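Local coordinates for chitin-binding domain 3 protein (Micromonospora aurantiaca ATCC 27029, PDB 5OPF), which binds copper and, as a lytic polysaccharide monooxygenase of family AA10, probably cleaves cellulose or chitin chains oxidatively, at residues V171-W176 and Y186-V191; L51-V56 and G73-G78. All coordinates share one frame; numbering follows the deposited sequence.

Interaction 1: V171-W176 and Y186-V191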
loop_
_atom_site.group_PDB
_atom_site.type_symbol
_atom_site.label_atom_id
_atom_site.label_comp_id
_atom_site.label_asym_id
_atom_site.label_seq_id
_atom_site.Cartn_x
_atom_site.Cartn_y
_atom_site.Cartn_z
ATOM N N VAL A 171 -1.351 5.073 -8.887
ATOM C CA VAL A 171 -1.122 4.560 -7.543
ATOM C C VAL A 171 -2.471 4.322 -6.875
ATOM O O VAL A 171 -3.364 5.179 -6.925
ATOM C CB VAL A 171 -0.256 5.524 -6.703
ATOM C CG1 VAL A 171 0.024 4.941 -5.324
ATOM C CG2 VAL A 171 1.069 5.825 -7.411
ATOM N N VAL A 172 -2.613 3.149 -6.264
ATOM C CA VAL A 172 -3.713 2.816 -5.371
ATOM C C VAL A 172 -3.244 3.103 -3.949
ATOM O O VAL A 172 -2.120 2.761 -3.565
ATOM C CB VAL A 172 -4.103 1.331 -5.520
ATOM C CG1 VAL A 172 -5.339 1.011 -4.686
ATOM C CG2 VAL A 172 -4.329 0.958 -6.984
ATOM N N TYR A 173 -4.100 3.742 -3.154
ATOM C CA TYR A 173 -3.815 3.982 -1.741
ATOM C C TYR A 173 -4.927 3.343 -0.936
ATOM O O TYR A 173 -6.097 3.728 -1.066
ATOM C CB TYR A 173 -3.751 5.466 -1.423
ATOM C CG TYR A 173 -3.128 5.835 -0.092
ATOM C CD1 TYR A 173 -1.854 5.377 0.265
ATOM C CD2 TYR A 173 -3.768 6.704 0.786
ATOM C CE1 TYR A 173 -1.244 5.761 1.455
ATOM C CE2 TYR A 173 -3.162 7.101 1.969
ATOM C CZ TYR A 173 -1.902 6.638 2.291
ATOM O OH TYR A 173 -1.291 7.093 3.441
ATOM N N THR A 174 -4.564 2.365 -0.113
ATOM C CA THR A 174 -5.514 1.606 0.686
ATOM C C THR A 174 -5.257 1.908 2.160
ATOM O O THR A 174 -4.115 1.799 2.643
ATOM C CB THR A 174 -5.393 0.099 0.390
ATOM O OG1 THR A 174 -5.658 -0.153 -0.998
ATOM C CG2 THR A 174 -6.386 -0.702 1.213
ATOM N N ILE A 175 -6.323 2.259 2.876
ATOM C CA ILE A 175 -6.280 2.542 4.310
ATOM C C ILE A 175 -7.103 1.474 5.018
ATOM O O ILE A 175 -8.303 1.329 4.754
ATOM C CB ILE A 175 -6.838 3.938 4.643
ATOM C CG1 ILE A 175 -6.078 5.018 3.873
ATOM C CG2 ILE A 175 -6.783 4.177 6.178
ATOM C CD1 ILE A 175 -6.576 6.434 4.127
ATOM N N TRP A 176 -6.466 0.727 5.914
ATOM C CA TRP A 176 -7.131 -0.265 6.753
ATOM C C TRP A 176 -7.182 0.252 8.184
ATOM O O TRP A 176 -6.134 0.453 8.809
ATOM C CB TRP A 176 -6.341 -1.567 6.731
ATOM C CG TRP A 176 -6.793 -2.676 7.668
ATOM C CD1 TRP A 176 -8.058 -2.944 8.136
ATOM C CD2 TRP A 176 -5.949 -3.708 8.184
ATOM N NE1 TRP A 176 -8.035 -4.089 8.915
ATOM C CE2 TRP A 176 -6.750 -4.567 8.957
ATOM C CE3 TRP A 176 -4.586 -3.972 8.083
ATOM C CZ2 TRP A 176 -6.232 -5.693 9.591
ATOM C CZ3 TRP A 176 -4.074 -5.077 8.723
ATOM C CH2 TRP A 176 -4.896 -5.928 9.458
ATOM N N TYR A 186 -1.399 1.957 5.953
ATOM C CA TYR A 186 -1.373 2.873 4.813
ATOM C C TYR A 186 -0.559 2.239 3.692
ATOM O O TYR A 186 0.672 2.169 3.781
ATOM C CB TYR A 186 -0.765 4.213 5.241
ATOM C CG TYR A 186 -1.563 4.826 6.365
ATOM C CD1 TYR A 186 -2.705 5.567 6.101
ATOM C CD2 TYR A 186 -1.196 4.638 7.690
ATOM C CE1 TYR A 186 -3.480 6.090 7.137
ATOM C CE2 TYR A 186 -1.949 5.160 8.728
ATOM C CZ TYR A 186 -3.092 5.885 8.453
ATOM O OH TYR A 186 -3.821 6.403 9.506
ATOM N N LEU A 187 -1.236 1.746 2.651
ATOM C CA LEU A 187 -0.592 0.926 1.625
ATOM C C LEU A 187 -0.693 1.569 0.246
ATOM O O LEU A 187 -1.785 1.638 -0.335
ATOM C CB LEU A 187 -1.228 -0.460 1.563
ATOM C CG LEU A 187 -1.185 -1.359 2.798
ATOM C CD1 LEU A 187 0.182 -1.341 3.462
ATOM C CD2 LEU A 187 -2.303 -0.979 3.782
ATOM N N CYS A 188 0.449 1.980 -0.312
ATOM C CA CYS A 188 0.524 2.396 -1.714
ATOM C C CYS A 188 0.825 1.191 -2.582
ATOM O O CYS A 188 1.751 0.436 -2.266
ATOM C CB CYS A 188 1.656 3.402 -1.917
ATOM S SG CYS A 188 1.334 5.008 -1.215
ATOM N N SER A 189 0.089 1.040 -3.688
ATOM C CA SER A 189 0.369 0.001 -4.682
ATOM C C SER A 189 0.473 0.632 -6.066
ATOM O O SER A 189 -0.450 1.336 -6.505
ATOM C CB SER A 189 -0.741 -1.055 -4.748
ATOM O OG SER A 189 -0.940 -1.674 -3.497
ATOM N N ASP A 190 1.568 0.355 -6.769
ATOM C CA ASP A 190 1.741 0.860 -8.124
ATOM C C ASP A 190 1.063 -0.061 -9.127
ATOM O O ASP A 190 1.267 -1.279 -9.119
ATOM C CB ASP A 190 3.227 1.022 -8.429
ATOM C CG ASP A 190 3.891 1.979 -7.470
ATOM O OD1 ASP A 190 3.661 3.201 -7.636
ATOM O OD2 ASP A 190 4.607 1.503 -6.533
ATOM N N VAL A 191 0.238 0.536 -9.989
ATOM C CA VAL A 191 -0.539 -0.217 -10.964
ATOM C C VAL A 191 -0.459 0.464 -12.320
ATOM O O VAL A 191 -0.076 1.629 -12.441
ATOM C CB VAL A 191 -2.017 -0.392 -10.536
ATOM C CG1 VAL A 191 -2.103 -1.126 -9.216
ATOM C CG2 VAL A 191 -2.735 0.949 -10.478
HETATM O O HOH W 1 -3.038 -0.238 -2.101
#

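Interaction 2: L51-V56 and G73-G78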
loop_
_atom_site.group_PDB
_atom_site.type_symbol
_atom_site.label_atom_id
_atom_site.label_comp_id
_atom_site.label_asym_id
_atom_site.label_seq_id
_atom_site.Cartn_x
_atom_site.Cartn_y
_atom_site.Cartn_z
ATOM N N LEU A 51 3.063 -1.710 8.498
ATOM C CA LEU A 51 3.053 -0.302 8.074
ATOM C C LEU A 51 1.818 0.402 8.648
ATOM O O LEU A 51 0.844 0.727 7.950
ATOM C CB LEU A 51 3.147 -0.196 6.557
ATOM C CG LEU A 51 3.874 1.055 6.039
ATOM C CD1 LEU A 51 4.072 0.923 4.533
ATOM C CD2 LEU A 51 3.152 2.348 6.391
ATOM N N PHE A 52 1.891 0.660 9.961
ATOM C CA PHE A 52 0.777 1.231 10.698
ATOM C C PHE A 52 1.194 2.420 11.549
ATOM O O PHE A 52 2.359 2.575 11.940
ATOM C CB PHE A 52 0.047 0.183 11.573
ATOM C CG PHE A 52 0.896 -0.427 12.657
ATOM C CD1 PHE A 52 1.124 0.241 13.850
ATOM C CD2 PHE A 52 1.452 -1.686 12.486
ATOM C CE1 PHE A 52 1.896 -0.334 14.841
ATOM C CE2 PHE A 52 2.227 -2.259 13.479
ATOM C CZ PHE A 52 2.441 -1.582 14.649
ATOM N N ARG A 53 0.177 3.233 11.856
ATOM C CA ARG A 53 0.184 4.205 12.936
ATOM C C ARG A 53 -0.809 3.742 13.996
ATOM O O ARG A 53 -1.645 2.861 13.748
ATOM C CB ARG A 53 -0.253 5.588 12.450
ATOM C CG ARG A 53 0.625 6.201 11.360
ATOM C CD ARG A 53 0.232 7.650 11.066
ATOM N NE ARG A 53 0.653 8.527 12.149
ATOM C CZ ARG A 53 1.870 9.042 12.278
ATOM N NH1 ARG A 53 2.807 8.830 11.362
ATOM N NH2 ARG A 53 2.144 9.797 13.331
ATOM N N GLU A 54 -0.702 4.332 15.190
ATOM C CA GLU A 54 -1.680 4.119 16.249
ATOM C C GLU A 54 -2.146 5.466 16.774
ATOM O O GLU A 54 -1.399 6.446 16.757
ATOM C CB GLU A 54 -1.112 3.242 17.383
ATOM C CG GLU A 54 -0.908 1.811 16.898
ATOM C CD GLU A 54 -0.348 0.855 17.923
ATOM O OE1 GLU A 54 -0.123 1.273 19.076
ATOM O OE2 GLU A 54 -0.149 -0.329 17.559
ATOM N N GLY A 55 -3.403 5.518 17.200
ATOM C CA GLY A 55 -3.960 6.720 17.799
ATOM C C GLY A 55 -4.391 7.803 16.833
ATOM O O GLY A 55 -4.602 8.941 17.258
ATOM N N VAL A 56 -4.538 7.492 15.544
ATOM C CA VAL A 56 -4.928 8.505 14.566
ATOM C C VAL A 56 -6.356 8.998 14.773
ATOM O O VAL A 56 -6.704 10.104 14.335
ATOM C CB VAL A 56 -4.698 7.925 13.155
ATOM C CG1 VAL A 56 -5.276 8.835 12.068
ATOM C CG2 VAL A 56 -3.206 7.695 12.924
ATOM N N GLY A 73 3.084 8.644 6.930
ATOM C CA GLY A 73 3.513 9.797 7.702
ATOM C C GLY A 73 4.823 9.552 8.417
ATOM O O GLY A 73 5.008 10.012 9.551
ATOM N N ARG A 74 5.754 8.852 7.763
ATOM C CA ARG A 74 7.051 8.527 8.352
ATOM C C ARG A 74 6.877 7.810 9.688
ATOM O O ARG A 74 7.607 8.045 10.650
ATOM C CB ARG A 74 7.957 9.758 8.459
ATOM C CG ARG A 74 8.160 10.416 7.101
ATOM C CD ARG A 74 9.216 11.512 7.115
ATOM N NE ARG A 74 9.195 12.212 5.842
ATOM C CZ ARG A 74 9.148 13.529 5.682
ATOM N NH1 ARG A 74 9.210 14.346 6.722
ATOM N NH2 ARG A 74 9.029 14.028 4.463
ATOM N N THR A 75 5.926 6.883 9.714
ATOM C CA THR A 75 5.619 6.134 10.919
ATOM C C THR A 75 6.816 5.305 11.388
ATOM O O THR A 75 7.736 4.985 10.632
ATOM C CB THR A 75 4.386 5.255 10.699
ATOM O OG1 THR A 75 3.909 4.824 11.974
ATOM C CG2 THR A 75 4.670 4.038 9.789
ATOM N N GLN A 76 6.788 4.974 12.677
ATOM C CA GLN A 76 7.754 4.067 13.285
ATOM C C GLN A 76 9.187 4.505 13.023
ATOM O O GLN A 76 10.023 3.754 12.508
ATOM C CB GLN A 76 7.499 2.643 12.845
ATOM C CG GLN A 76 6.162 2.174 13.348
ATOM C CD GLN A 76 5.848 0.800 12.883
ATOM O OE1 GLN A 76 6.694 -0.092 12.955
ATOM N NE2 GLN A 76 4.634 0.603 12.375
ATOM N N SER A 77 9.455 5.752 13.389
ATOM C CA SER A 77 10.796 6.308 13.364
ATOM C C SER A 77 11.397 6.267 11.973
ATOM O O SER A 77 12.614 6.155 11.818
ATOM C CB SER A 77 11.713 5.618 14.373
ATOM O OG SER A 77 11.184 5.721 15.682
ATOM N N GLY A 78 10.556 6.358 10.952
ATOM C CA GLY A 78 11.037 6.469 9.590
ATOM C C GLY A 78 11.351 5.165 8.889
ATOM O O GLY A 78 11.948 5.194 7.811
HETATM O O HOH W 2 5.568 9.652 12.581
#

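Interaction 1: V171-W176 and Y186-V191
Val172 and Ser189 form an antiparallel hydrogen-bonded pair, Val172 N to Ser189 O and Ser189 N to Val172 O each spanning 2.8 Å, and Thr174 with Leu187 repeats the exchange. Between them sits the non-hydrogen-bonded pair Tyr173 and Cys188, where the sulfur meets the ring obliquely, Cys188 SG 3.5 Å from Tyr173 CD1. With CG anti to the backbone N (chi1 -165°), the Tyr173 ring leans across the neighbouring strand, and its OH comes within 3.4 Å of Tyr186 CB. That hydroxyl is hydrogen-bonded to Leu69 O, while Cys188 is disulfide-bonded to Cys70, so two links lead from this face to the 69-70 region. A leucine at Tyr173 would probably leave Leu69 O without this hydroxyl partner and open a gap beside the disulfide and Tyr186. On the other face, a water gives hydrogen bonds to Leu187 O and Ser189 OG, both at 2.9 Å, and is also hydrogen-bonded to Thr174 OG1; Ser189 OG has a further partner in Pro7 O. The strands, 158° apart in direction, belong to a beta hairpin of the immunoglobulin-like LPMO core. Val172, Thr174 and Leu187 pack on strand 97-104 of the second sheet, while strand 110-118 pairs with 169-178.

Interaction 2: L51-V56 and G73-G78
Beside the copper site, the short strand 52-54 meets the 73-78 turn, with Phe52 O accepting two side-chain hydrogen bonds at their junction. Thr75 OG1 donates to this oxygen at 2.7 Å, tilted from the carbonyl plane, and Gln76 NE2 donates to it at 3.0 Å. The second bond is nearly straight, 165° at the hydrogen, and the oxygen lies almost in the Gln76 amide plane. Thr75 OG1 lies opposite the residue's own N (chi1 -165°), which directs the hydroxyl at the strand while CG2 packs against Leu51 CD2 at 4.1 Å. Gln76 NE2 also rests over the centre of the Phe52 ring, 3.6 Å above its plane, with ring and amide planes 43° apart; NE2 is also hydrogen-bonded to Gly50 O.

Both segments belong to the long, helical and looped insertion between strands 2-6 and 97-104, consistent with the L2 region of LPMOs, and strand 52-54 ties it to the sheet by pairing antiparallel with 183-192. The Phe52 side chain is about 6 Å from the copper and its ring meets those of His1 and Tyr185, two residues of the metal site. Phe52 is thus second shell to the copper, and Gln76 lies one layer further out. The Arg53 side chain bends at chi3, bringing NH1 to Gly73 O, near the guanidinium plane, in a weak bond of 3.1 Å. NH1 is also bonded to Gly72 O and to a water.

Overall arrangement
Interaction 1 lies in the buried core, its centre about 3 Å from the centre of the chain, whereas interaction 2 is only partly buried, its centre about 14 Å from that point. Strand 183-192 connects them: it pairs with 169-178 in interaction 1 and with 52-54, the strand of interaction 2. Tyr186 marks the join, its N 3.2 Å from Leu51 O in a probable hydrogen bond and its CE2 3.8 Å from Arg53 CG. Regular reciprocal backbone bonds with 591 Å² of buried surface characterise the former; in the latter, side-chain donors reach backbone carbonyls and 277 Å² is buried, nearer the copper.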